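Local coordinates for protein nitrate reductase (Ulva prolifera, PDB 5YLY) that probably catalyses the NADH-dependent reduction of nitrate to nitrite in nitrate assimilation, with its cytochrome b5 reductase domain holding FAD, at residues H46-F51 and D103-I108; D148-Y153 and L185-D190; L252-P257 and E279-E284. All blocks are in the same frame, centred on the assembly; numbering follows the deposited sequence.

How the contacts relate
From the N terminus, contact 1 comes first: it closes a loop of 51 residues by pairing strand 48-54 with strand 101-107 in the antiparallel sheet of the FAD-binding domain. Contact 2 closes a loop of 31 residues, setting the turn between strands 145-149 and 152-155 against the loop that follows helix 174-185. Contact 3 closes last, over 21 residues, joining the loop after helix 245-251 to the end of helix 267-280. The three are strictly in series, none nesting or crossing. Contact 1 lies across the chain's centre from the other two, with centres about 28 Å from contact 2 and 34 Å from contact 3. Contacts 2 and 3 stay about 8 Å apart at their nearest atoms.

Contact 1: residues H46-F51 and D103-I108; sequences HDVTLF and DLVVKI. With FAD (flavin-adenine dinucleotide), chain C.
Two torsions bring Lys107 and Asp47 together: the lysine chain leaves its backbone extended and then bends at chi2 (70°), while the Asp47 carboxylate is held between its own backbone N and carbonyl carbon (chi1 64°). Lys107 NZ thus reaches Asp47 OD2 at 3.1 Å, forming a salt bridge in which the ammonium comes from above the carboxylate plane; the same NZ also makes a salt bridge to Asp205, its stronger partner. The Asp47 bridge lies at one end of an antiparallel strand pair (axes at 163°) in the beta barrel of the FAD-binding domain. Thr49 and Val106 make a hydrogen-bonded pair, Thr49 N to Val106 O at 3.1 Å and Val106 N to Thr49 O at 2.9 Å, and Phe51 with Leu104 repeats the pattern two residues on. Ile108 N extends the series by donating to Asp47 O. Between these come the non-hydrogen-bonded pairs, Val48 with Lys107 and Leu50 with Val105. On their face of the sheet, Val48 CG1 meets Val105 CG1 at 3.6 Å. On the other face the Phe51 ring turns its edge to Val106, Phe51 CE2 lying 3.9 Å from Val106 CB, with Ile108 CD1 also at that edge; helix 122-129 touches Phe51, Val106 and Ile108 on this side. The backbone groups that strand 101-107 turns away from strand 48-54 hold the flavin. FAD O2 accepts from Lys107 N at 3.0 Å, and FAD N3 donates to Val105 O at 2.8 Å.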
loop_
_atom_site.group_PDB
_atom_site.type_symbol
_atom_site.label_atom_id
_atom_site.label_comp_id
_atom_site.label_asym_id
_atom_site.label_seq_id
_atom_site.Cartn_x
_atom_site.Cartn_y
_atom_site.Cartn_z
ATOM N N HIS A 46 2.730 0.285 19.179
ATOM C CA HIS A 46 3.901 -0.410 19.726
ATOM C C HIS A 46 4.808 -1.021 18.655
ATOM O O HIS A 46 6.007 -1.073 18.879
ATOM C CB HIS A 46 3.524 -1.459 20.795
ATOM C CG HIS A 46 3.091 -2.785 20.234
ATOM N ND1 HIS A 46 1.774 -3.028 19.878
ATOM C CD2 HIS A 46 3.823 -3.892 19.977
ATOM C CE1 HIS A 46 1.744 -4.282 19.450
ATOM N NE2 HIS A 46 2.959 -4.832 19.471
ATOM N N ASP A 47 4.257 -1.457 17.500
ATOM C CA ASP A 47 5.078 -2.065 16.446
ATOM C C ASP A 47 4.889 -1.444 15.070
ATOM O O ASP A 47 5.201 -2.100 14.064
ATOM C CB ASP A 47 4.857 -3.580 16.389
ATOM C CG ASP A 47 3.459 -4.035 16.007
ATOM O OD1 ASP A 47 2.551 -3.169 15.907
ATOM O OD2 ASP A 47 3.258 -5.254 15.859
ATOM N N VAL A 48 4.341 -0.199 15.004
ATOM C CA VAL A 48 4.195 0.539 13.749
ATOM C C VAL A 48 4.836 1.901 13.972
ATOM O O VAL A 48 4.488 2.591 14.943
ATOM C CB VAL A 48 2.737 0.664 13.227
ATOM C CG1 VAL A 48 2.698 1.391 11.876
ATOM C CG2 VAL A 48 2.072 -0.717 13.121
ATOM N N THR A 49 5.791 2.258 13.105
ATOM C CA THR A 49 6.482 3.546 13.186
ATOM C C THR A 49 6.364 4.303 11.904
ATOM O O THR A 49 6.451 3.708 10.815
ATOM C CB THR A 49 7.956 3.344 13.587
ATOM O OG1 THR A 49 8.013 2.696 14.871
ATOM C CG2 THR A 49 8.741 4.690 13.663
ATOM N N LEU A 50 6.202 5.644 12.018
ATOM C CA LEU A 50 6.215 6.533 10.850
ATOM C C LEU A 50 7.614 7.139 10.779
ATOM O O LEU A 50 8.118 7.672 11.780
ATOM C CB LEU A 50 5.156 7.655 10.950
ATOM C CG LEU A 50 5.108 8.569 9.714
ATOM C CD1 LEU A 50 3.665 8.954 9.306
ATOM C CD2 LEU A 50 6.053 9.815 9.884
ATOM N N PHE A 51 8.260 7.006 9.618
ATOM C CA PHE A 51 9.592 7.557 9.388
ATOM C C PHE A 51 9.420 8.705 8.416
ATOM O O PHE A 51 8.913 8.496 7.313
ATOM C CB PHE A 51 10.528 6.495 8.771
ATOM C CG PHE A 51 10.777 5.337 9.694
ATOM C CD1 PHE A 51 11.811 5.381 10.624
ATOM C CD2 PHE A 51 9.937 4.226 9.683
ATOM C CE1 PHE A 51 12.027 4.310 11.497
ATOM C CE2 PHE A 51 10.129 3.168 10.572
ATOM C CZ PHE A 51 11.174 3.217 11.482
ATOM N N ASP A 103 6.742 10.262 3.935
ATOM C CA ASP A 103 6.497 9.521 5.168
ATOM C C ASP A 103 6.365 8.066 4.834
ATOM O O ASP A 103 5.623 7.746 3.922
ATOM C CB ASP A 103 5.154 9.966 5.773
ATOM C CG ASP A 103 5.130 11.355 6.349
ATOM O OD1 ASP A 103 6.191 12.023 6.334
ATOM O OD2 ASP A 103 4.042 11.797 6.762
ATOM N N LEU A 104 6.983 7.187 5.631
ATOM C CA LEU A 104 6.828 5.749 5.454
ATOM C C LEU A 104 6.138 5.262 6.702
ATOM O O LEU A 104 6.586 5.588 7.800
ATOM C CB LEU A 104 8.177 4.995 5.385
ATOM C CG LEU A 104 9.158 5.358 4.327
ATOM C CD1 LEU A 104 10.391 4.462 4.495
ATOM C CD2 LEU A 104 8.531 5.209 2.893
ATOM N N VAL A 105 5.106 4.433 6.549
ATOM C CA VAL A 105 4.481 3.789 7.710
ATOM C C VAL A 105 4.952 2.351 7.622
ATOM O O VAL A 105 4.706 1.683 6.616
ATOM C CB VAL A 105 2.942 3.970 7.685
ATOM C CG1 VAL A 105 2.260 3.040 8.686
ATOM C CG2 VAL A 105 2.595 5.420 7.967
ATOM N N VAL A 106 5.713 1.894 8.639
ATOM C CA VAL A 106 6.365 0.602 8.600
ATOM C C VAL A 106 5.968 -0.281 9.777
ATOM O O VAL A 106 6.082 0.122 10.934
ATOM C CB VAL A 106 7.931 0.743 8.467
ATOM C CG1 VAL A 106 8.628 -0.621 8.396
ATOM C CG2 VAL A 106 8.330 1.615 7.259
ATOM N N LYS A 107 5.554 -1.507 9.469
ATOM C CA LYS A 107 5.297 -2.525 10.496
ATOM C C LYS A 107 6.682 -3.084 10.913
ATOM O O LYS A 107 7.431 -3.591 10.066
ATOM C CB LYS A 107 4.421 -3.653 9.904
ATOM C CG LYS A 107 4.158 -4.814 10.893
ATOM C CD LYS A 107 3.235 -4.437 12.026
ATOM C CE LYS A 107 2.467 -5.659 12.511
ATOM N NZ LYS A 107 1.365 -5.267 13.431
ATOM N N ILE A 108 7.027 -2.984 12.204
ATOM C CA ILE A 108 8.320 -3.470 12.708
ATOM C C ILE A 108 8.189 -4.915 13.138
ATOM O O ILE A 108 7.403 -5.223 14.031
ATOM C CB ILE A 108 8.906 -2.549 13.837
ATOM C CG1 ILE A 108 8.791 -1.031 13.502
ATOM C CG2 ILE A 108 10.358 -2.937 14.178
ATOM C CD1 ILE A 108 9.433 -0.524 12.188
HETATM P PA FAD C . 12.202 -9.878 6.215
HETATM O O1A FAD C . 13.535 -10.065 6.836
HETATM O O2A FAD C . 12.226 -9.697 4.715
HETATM O O5B FAD C . 11.262 -11.124 6.662
HETATM C C5B FAD C . 10.409 -11.770 5.692
HETATM C C4B FAD C . 9.018 -11.945 6.252
HETATM O O4B FAD C . 9.055 -12.672 7.500
HETATM C C3B FAD C . 8.268 -10.666 6.592
HETATM O O3B FAD C . 7.744 -10.027 5.430
HETATM C C2B FAD C . 7.182 -11.182 7.539
HETATM O O2B FAD C . 6.033 -11.647 6.841
HETATM C C1B FAD C . 7.893 -12.349 8.254
HETATM N N9A FAD C . 8.283 -12.066 9.636
HETATM C C8A FAD C . 9.556 -11.882 10.110
HETATM N N7A FAD C . 9.617 -11.607 11.392
HETATM C C5A FAD C . 8.288 -11.599 11.789
HETATM C C6A FAD C . 7.665 -11.313 13.023
HETATM N N6A FAD C . 8.304 -10.787 14.071
HETATM N N1A FAD C . 6.319 -11.431 13.091
HETATM C C2A FAD C . 5.644 -11.765 11.983
HETATM N N3A FAD C . 6.118 -12.004 10.756
HETATM C C4A FAD C . 7.455 -11.903 10.724
HETATM N N1 FAD C . 5.983 -2.667 4.397
HETATM C C2 FAD C . 5.653 -1.699 5.309
HETATM O O2 FAD C . 5.801 -1.905 6.523
HETATM N N3 FAD C . 5.148 -0.468 4.861
HETATM C C4 FAD C . 4.930 -0.113 3.532
HETATM O O4 FAD C . 4.571 1.010 3.237
HETATM C C4X FAD C . 5.255 -1.165 2.570
HETATM N N5 FAD C . 5.041 -0.930 1.297
HETATM C C5X FAD C . 5.316 -1.952 0.386
HETATM C C6 FAD C . 5.063 -1.724 -0.975
HETATM C C7 FAD C . 5.323 -2.711 -1.926
HETATM C C7M FAD C . 5.002 -2.429 -3.373
HETATM C C8 FAD C . 5.849 -3.966 -1.514
HETATM C C8M FAD C . 6.191 -5.044 -2.525
HETATM C C9 FAD C . 6.080 -4.199 -0.159
HETATM C C9A FAD C . 5.825 -3.201 0.793
HETATM N N10 FAD C . 6.083 -3.397 2.186
HETATM C C10 FAD C . 5.788 -2.412 3.107
HETATM C "C1'" FAD C . 6.798 -4.586 2.684
HETATM C "C2'" FAD C . 8.315 -4.392 2.726
HETATM O "O2'" FAD C . 8.865 -4.414 1.407
HETATM C "C3'" FAD C . 9.024 -5.451 3.572
HETATM O "O3'" FAD C . 8.751 -6.747 3.054
HETATM C "C4'" FAD C . 8.709 -5.376 5.068
HETATM O "O4'" FAD C . 9.171 -4.124 5.576
HETATM C "C5'" FAD C . 9.330 -6.499 5.876
HETATM O "O5'" FAD C . 10.726 -6.608 5.524
HETATM P P FAD C . 11.832 -7.056 6.604
HETATM O O1P FAD C . 13.178 -6.920 6.003
HETATM O O2P FAD C . 11.592 -6.364 7.923
HETATM O O3P FAD C . 11.464 -8.588 6.805
#

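Contact 2: residues D148-Y153 and L185-D190; sequences DRPGHY and LSNPSD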
loop_
_atom_site.group_PDB
_atom_site.type_symbol
_atom_site.label_atom_id
_atom_site.label_comp_id
_atom_site.label_asym_id
_atom_site.label_seq_id
_atom_site.Cartn_x
_atom_site.Cartn_y
_atom_site.Cartn_z
ATOM N N ASP A 148 -2.580 7.596 -14.081
ATOM C CA ASP A 148 -1.990 8.843 -14.573
ATOM C C ASP A 148 -2.882 10.079 -14.649
ATOM O O ASP A 148 -2.357 11.196 -14.802
ATOM C CB ASP A 148 -1.350 8.618 -15.948
ATOM C CG ASP A 148 -2.300 8.200 -17.061
ATOM O OD1 ASP A 148 -3.258 7.446 -16.777
ATOM O OD2 ASP A 148 -2.067 8.603 -18.223
ATOM N N ARG A 149 -4.200 9.892 -14.612
ATOM C CA ARG A 149 -5.148 11.002 -14.639
ATOM C C ARG A 149 -6.496 10.470 -14.199
ATOM O O ARG A 149 -6.700 9.249 -14.284
ATOM C CB ARG A 149 -5.222 11.694 -16.029
ATOM C CG ARG A 149 -5.535 10.779 -17.194
ATOM C CD ARG A 149 -5.573 11.569 -18.500
ATOM N NE ARG A 149 -5.691 10.682 -19.661
ATOM C CZ ARG A 149 -6.844 10.250 -20.157
ATOM N NH1 ARG A 149 -7.995 10.626 -19.610
ATOM N NH2 ARG A 149 -6.858 9.445 -21.210
ATOM N N PRO A 150 -7.431 11.354 -13.751
ATOM C CA PRO A 150 -8.724 10.857 -13.276
ATOM C C PRO A 150 -9.378 9.895 -14.245
ATOM O O PRO A 150 -9.521 10.215 -15.415
ATOM C CB PRO A 150 -9.537 12.138 -13.071
ATOM C CG PRO A 150 -8.502 13.165 -12.704
ATOM C CD PRO A 150 -7.322 12.821 -13.566
ATOM N N GLY A 151 -9.713 8.705 -13.752
ATOM C CA GLY A 151 -10.399 7.677 -14.532
ATOM C C GLY A 151 -9.590 7.054 -15.651
ATOM O O GLY A 151 -10.169 6.619 -16.641
ATOM N N HIS A 152 -8.258 6.974 -15.499
ATOM C CA HIS A 152 -7.385 6.397 -16.523
ATOM C C HIS A 152 -6.136 5.801 -15.926
ATOM O O HIS A 152 -5.564 6.360 -14.976
ATOM C CB HIS A 152 -7.000 7.456 -17.589
ATOM C CG HIS A 152 -6.277 6.905 -18.794
ATOM N ND1 HIS A 152 -4.897 6.804 -18.821
ATOM C CD2 HIS A 152 -6.771 6.435 -19.965
ATOM C CE1 HIS A 152 -4.593 6.266 -19.996
ATOM N NE2 HIS A 152 -5.686 6.033 -20.722
ATOM N N TYR A 153 -5.691 4.683 -16.512
ATOM C CA TYR A 153 -4.458 4.030 -16.064
ATOM C C TYR A 153 -3.648 3.483 -17.241
ATOM O O TYR A 153 -4.156 3.297 -18.358
ATOM C CB TYR A 153 -4.734 2.918 -15.011
ATOM C CG TYR A 153 -5.340 1.660 -15.607
ATOM C CD1 TYR A 153 -6.716 1.541 -15.784
ATOM C CD2 TYR A 153 -4.531 0.599 -16.022
ATOM C CE1 TYR A 153 -7.273 0.410 -16.380
ATOM C CE2 TYR A 153 -5.078 -0.538 -16.613
ATOM C CZ TYR A 153 -6.451 -0.629 -16.790
ATOM O OH TYR A 153 -7.000 -1.763 -17.346
ATOM N N LEU A 185 -9.619 10.012 -4.277
ATOM C CA LEU A 185 -10.604 10.671 -3.418
ATOM C C LEU A 185 -10.302 12.130 -3.136
ATOM O O LEU A 185 -11.229 12.917 -2.930
ATOM C CB LEU A 185 -10.787 9.850 -2.109
ATOM C CG LEU A 185 -11.324 8.404 -2.295
ATOM C CD1 LEU A 185 -11.268 7.633 -1.011
ATOM C CD2 LEU A 185 -12.737 8.378 -2.886
ATOM N N SER A 186 -9.031 12.507 -3.122
ATOM C CA SER A 186 -8.627 13.905 -2.853
ATOM C C SER A 186 -8.629 14.770 -4.129
ATOM O O SER A 186 -8.349 15.980 -4.086
ATOM C CB SER A 186 -7.271 13.939 -2.143
ATOM O OG SER A 186 -6.233 13.737 -3.092
ATOM N N ASN A 187 -8.973 14.165 -5.270
ATOM C CA ASN A 187 -8.995 14.902 -6.514
ATOM C C ASN A 187 -10.407 15.448 -6.719
ATOM O O ASN A 187 -11.352 14.668 -6.665
ATOM C CB ASN A 187 -8.527 14.002 -7.668
ATOM C CG ASN A 187 -8.343 14.787 -8.949
ATOM O OD1 ASN A 187 -9.245 15.461 -9.446
ATOM N ND2 ASN A 187 -7.175 14.690 -9.546
ATOM N N PRO A 188 -10.584 16.773 -6.883
ATOM C CA PRO A 188 -11.955 17.336 -6.992
ATOM C C PRO A 188 -12.649 17.051 -8.318
ATOM O O PRO A 188 -13.816 17.442 -8.453
ATOM C CB PRO A 188 -11.723 18.845 -6.808
ATOM C CG PRO A 188 -10.373 19.074 -7.301
ATOM C CD PRO A 188 -9.564 17.844 -6.940
ATOM N N SER A 189 -11.928 16.428 -9.305
ATOM C CA SER A 189 -12.452 16.117 -10.643
ATOM C C SER A 189 -12.513 14.609 -10.976
ATOM O O SER A 189 -12.824 14.240 -12.108
ATOM C CB SER A 189 -11.619 16.819 -11.724
ATOM O OG SER A 189 -11.583 18.227 -11.551
ATOM N N ASP A 190 -12.220 13.753 -10.025
ATOM C CA ASP A 190 -12.219 12.304 -10.260
ATOM C C ASP A 190 -13.471 11.679 -9.596
ATOM O O ASP A 190 -13.686 11.867 -8.401
ATOM C CB ASP A 190 -10.935 11.728 -9.627
ATOM C CG ASP A 190 -10.519 10.332 -10.063
ATOM O OD1 ASP A 190 -11.380 9.571 -10.507
ATOM O OD2 ASP A 190 -9.338 9.991 -9.897
#
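Asn187 meets Pro150 where two turns face each other: a type II beta turn, Arg149 to His152, that links strands 145-149 and 152-155 as a hairpin, and a type I turn, Asn187 to Asp190, in the loop after helix 174-185. The side chains of Asn187 and Pro150 cross at about a right angle, ND2 of the amide lying 3.7 Å from CG of the proline ring. The amide's rotation is fixed from its other end, because Asn187 OD1 accepts from Ser189 N at 2.9 Å, with the donor in the carbonyl plane: an Asx turn. Ser189 adds little, its backbone O lying 4.0 Å from Pro150 CB. Asp190 brings the larger part of its loop's contact. Its CG stands anti to the backbone N (chi1 -164°), which brings the carboxylate up to the proline, Asp190 CG being 3.6 Å from Pro150 CB and Asp190 OD2 3.5 Å from Pro150 CA. No hydrogen bond joins the two segments directly, and the buried surface is small, 153 Å². The polar link is instead made by Tyr147, whose OH is bonded both to Asp190 OD2 and to Gly151 N; Thr192 OG1 holds Asp190 OD1, so each oxygen of this buried carboxylate has a partner. Gly151, at positive phi (68°), is the third residue of the hairpin turn. The contact therefore packs a hairpin tip against a surface loop of the NAD-binding domain, away from the flavin. Behind the tip, His152 ND1 donates to Asp148 OD1 at 2.7 Å, using the syn lone pair of the oxygen, which lies in the imidazole plane.

Contact 3: residues L252-P257 and E279-E284; sequences LFRYEP and EKMGFE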
loop_
_atom_site.group_PDB
_atom_site.type_symbol
_atom_site.label_atom_id
_atom_site.label_comp_id
_atom_site.label_asym_id
_atom_site.label_seq_id
_atom_site.Cartn_x
_atom_site.Cartn_y
_atom_site.Cartn_z
ATOM N N LEU A 252 -16.696 -6.523 -2.948
ATOM C CA LEU A 252 -16.169 -5.954 -4.192
ATOM C C LEU A 252 -17.140 -5.852 -5.352
ATOM O O LEU A 252 -18.186 -6.497 -5.352
ATOM C CB LEU A 252 -14.941 -6.809 -4.622
ATOM C CG LEU A 252 -13.834 -7.028 -3.552
ATOM C CD1 LEU A 252 -12.824 -8.021 -4.045
ATOM C CD2 LEU A 252 -13.132 -5.668 -3.168
ATOM N N PHE A 253 -16.760 -5.075 -6.377
ATOM C CA PHE A 253 -17.552 -4.979 -7.610
ATOM C C PHE A 253 -17.313 -6.222 -8.476
ATOM O O PHE A 253 -16.184 -6.733 -8.531
ATOM C CB PHE A 253 -17.105 -3.758 -8.451
ATOM C CG PHE A 253 -17.318 -2.393 -7.841
ATOM C CD1 PHE A 253 -18.600 -1.940 -7.535
ATOM C CD2 PHE A 253 -16.246 -1.537 -7.632
ATOM C CE1 PHE A 253 -18.797 -0.664 -7.002
ATOM C CE2 PHE A 253 -16.446 -0.250 -7.118
ATOM C CZ PHE A 253 -17.724 0.176 -6.806
ATOM N N ARG A 254 -18.348 -6.667 -9.210
ATOM C CA ARG A 254 -18.184 -7.743 -10.186
ATOM C C ARG A 254 -17.551 -7.092 -11.415
ATOM O O ARG A 254 -17.642 -5.869 -11.567
ATOM C CB ARG A 254 -19.544 -8.345 -10.571
ATOM C CG ARG A 254 -20.161 -9.188 -9.461
ATOM C CD ARG A 254 -21.229 -10.149 -9.958
ATOM N NE ARG A 254 -20.698 -11.337 -10.632
ATOM C CZ ARG A 254 -20.267 -12.439 -10.024
ATOM N NH1 ARG A 254 -19.799 -13.456 -10.738
ATOM N NH2 ARG A 254 -20.282 -12.527 -8.702
ATOM N N TYR A 255 -16.911 -7.875 -12.287
ATOM C CA TYR A 255 -16.345 -7.293 -13.502
ATOM C C TYR A 255 -17.437 -6.807 -14.486
ATOM O O TYR A 255 -18.445 -7.472 -14.705
ATOM C CB TYR A 255 -15.379 -8.260 -14.227
ATOM C CG TYR A 255 -14.938 -7.732 -15.579
ATOM C CD1 TYR A 255 -14.059 -6.655 -15.675
ATOM C CD2 TYR A 255 -15.500 -8.222 -16.759
ATOM C CE1 TYR A 255 -13.708 -6.114 -16.913
ATOM C CE2 TYR A 255 -15.162 -7.682 -18.001
ATOM C CZ TYR A 255 -14.257 -6.634 -18.073
ATOM O OH TYR A 255 -13.914 -6.101 -19.292
ATOM N N GLU A 256 -17.186 -5.649 -15.078
ATOM C CA GLU A 256 -17.927 -4.980 -16.144
ATOM C C GLU A 256 -16.840 -4.171 -16.857
ATOM O O GLU A 256 -15.900 -3.749 -16.175
ATOM C CB GLU A 256 -18.953 -3.982 -15.560
ATOM C CG GLU A 256 -20.315 -4.560 -15.214
ATOM C CD GLU A 256 -21.189 -3.593 -14.433
ATOM O OE1 GLU A 256 -21.305 -2.418 -14.848
ATOM O OE2 GLU A 256 -21.744 -4.009 -13.390
ATOM N N PRO A 257 -16.963 -3.822 -18.162
ATOM C CA PRO A 257 -15.933 -2.959 -18.780
ATOM C C PRO A 257 -15.806 -1.662 -17.968
ATOM O O PRO A 257 -16.808 -1.075 -17.578
ATOM C CB PRO A 257 -16.487 -2.696 -20.191
ATOM C CG PRO A 257 -17.385 -3.882 -20.470
ATOM C CD PRO A 257 -18.013 -4.199 -19.137
ATOM N N GLU A 279 -11.424 -14.271 -10.669
ATOM C CA GLU A 279 -11.633 -14.930 -11.956
ATOM C C GLU A 279 -13.102 -15.393 -12.074
ATOM O O GLU A 279 -13.716 -15.241 -13.138
ATOM C CB GLU A 279 -10.674 -16.114 -12.125
ATOM C CG GLU A 279 -10.179 -16.308 -13.555
ATOM C CD GLU A 279 -8.907 -15.566 -13.941
ATOM O OE1 GLU A 279 -8.397 -15.815 -15.058
ATOM O OE2 GLU A 279 -8.414 -14.745 -13.134
ATOM N N LYS A 280 -13.680 -15.871 -10.949
ATOM C CA LYS A 280 -15.084 -16.285 -10.882
ATOM C C LYS A 280 -16.016 -15.074 -10.988
ATOM O O LYS A 280 -17.135 -15.219 -11.491
ATOM C CB LYS A 280 -15.349 -17.076 -9.600
ATOM C CG LYS A 280 -14.857 -18.515 -9.681
ATOM C CD LYS A 280 -14.976 -19.207 -8.347
ATOM C CE LYS A 280 -14.605 -20.665 -8.437
ATOM N NZ LYS A 280 -14.581 -21.288 -7.088
ATOM N N MET A 281 -15.539 -13.873 -10.556
ATOM C CA MET A 281 -16.322 -12.628 -10.635
ATOM C C MET A 281 -16.193 -11.908 -11.987
ATOM O O MET A 281 -16.717 -10.793 -12.146
ATOM C CB MET A 281 -15.994 -11.699 -9.471
ATOM C CG MET A 281 -16.556 -12.194 -8.168
ATOM S SD MET A 281 -15.979 -11.180 -6.788
ATOM C CE MET A 281 -17.088 -9.777 -6.929
ATOM N N GLY A 282 -15.498 -12.545 -12.935
ATOM C CA GLY A 282 -15.309 -12.034 -14.291
ATOM C C GLY A 282 -13.973 -11.389 -14.611
ATOM O O GLY A 282 -13.773 -10.940 -15.739
ATOM N N PHE A 283 -13.070 -11.285 -13.631
ATOM C CA PHE A 283 -11.768 -10.665 -13.859
ATOM C C PHE A 283 -10.786 -11.609 -14.556
ATOM O O PHE A 283 -11.016 -12.817 -14.615
ATOM C CB PHE A 283 -11.195 -10.064 -12.556
ATOM C CG PHE A 283 -12.073 -8.958 -12.021
ATOM C CD1 PHE A 283 -11.927 -7.649 -12.474
ATOM C CD2 PHE A 283 -13.052 -9.224 -11.066
ATOM C CE1 PHE A 283 -12.752 -6.628 -11.994
ATOM C CE2 PHE A 283 -13.867 -8.202 -10.577
ATOM C CZ PHE A 283 -13.714 -6.907 -11.050
ATOM N N GLU A 284 -9.714 -11.038 -15.124
ATOM C CA GLU A 284 -8.691 -11.755 -15.879
ATOM C C GLU A 284 -7.306 -11.354 -15.353
ATOM O O GLU A 284 -6.926 -10.184 -15.445
ATOM C CB GLU A 284 -8.838 -11.391 -17.365
ATOM C CG GLU A 284 -8.151 -12.326 -18.340
ATOM C CD GLU A 284 -8.238 -11.887 -19.792
ATOM O OE1 GLU A 284 -9.047 -10.979 -20.101
ATOM O OE2 GLU A 284 -7.464 -12.423 -20.617
#
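This is a loop-to-helix-end packing contact in the NAD-binding domain: the loop after helix 245-251 lies against the last turn of helix 267-280 and the residues just after it, burying 387 Å². A single backbone hydrogen bond joins them, Tyr255 N to Met281 O at 2.9 Å and nearly straight (168°). Gly282, at positive phi (102°), closes the helix end in a Schellman motif and lies against Tyr255, whose CB is 3.5 Å from Gly282 C. An aromatic pair adds to this bond. Tyr255 CB sits over the centre of the Phe283 ring, 3.7 Å from its centroid in a CH-pi contact, and the Tyr255 ring turns its edge to the same face, an offset edge-to-face pair with planes at 71°. With only a methyl group, an alanine in place of Phe283 would probably leave Tyr255 without the face it rests on, its ring freer to turn. Met281, bent at chi3, carries CE to 3.6 Å from Phe253 O, while the Arg254 guanidinium lies with one face over Met281 CA and is held by a salt bridge to Glu249. Around this, Met281 reaches helix 245-251, Phe283 rests on strands 164-170 and 259-264, and Leu252 touches strands 164-170 and 193-200 of the parallel sheet.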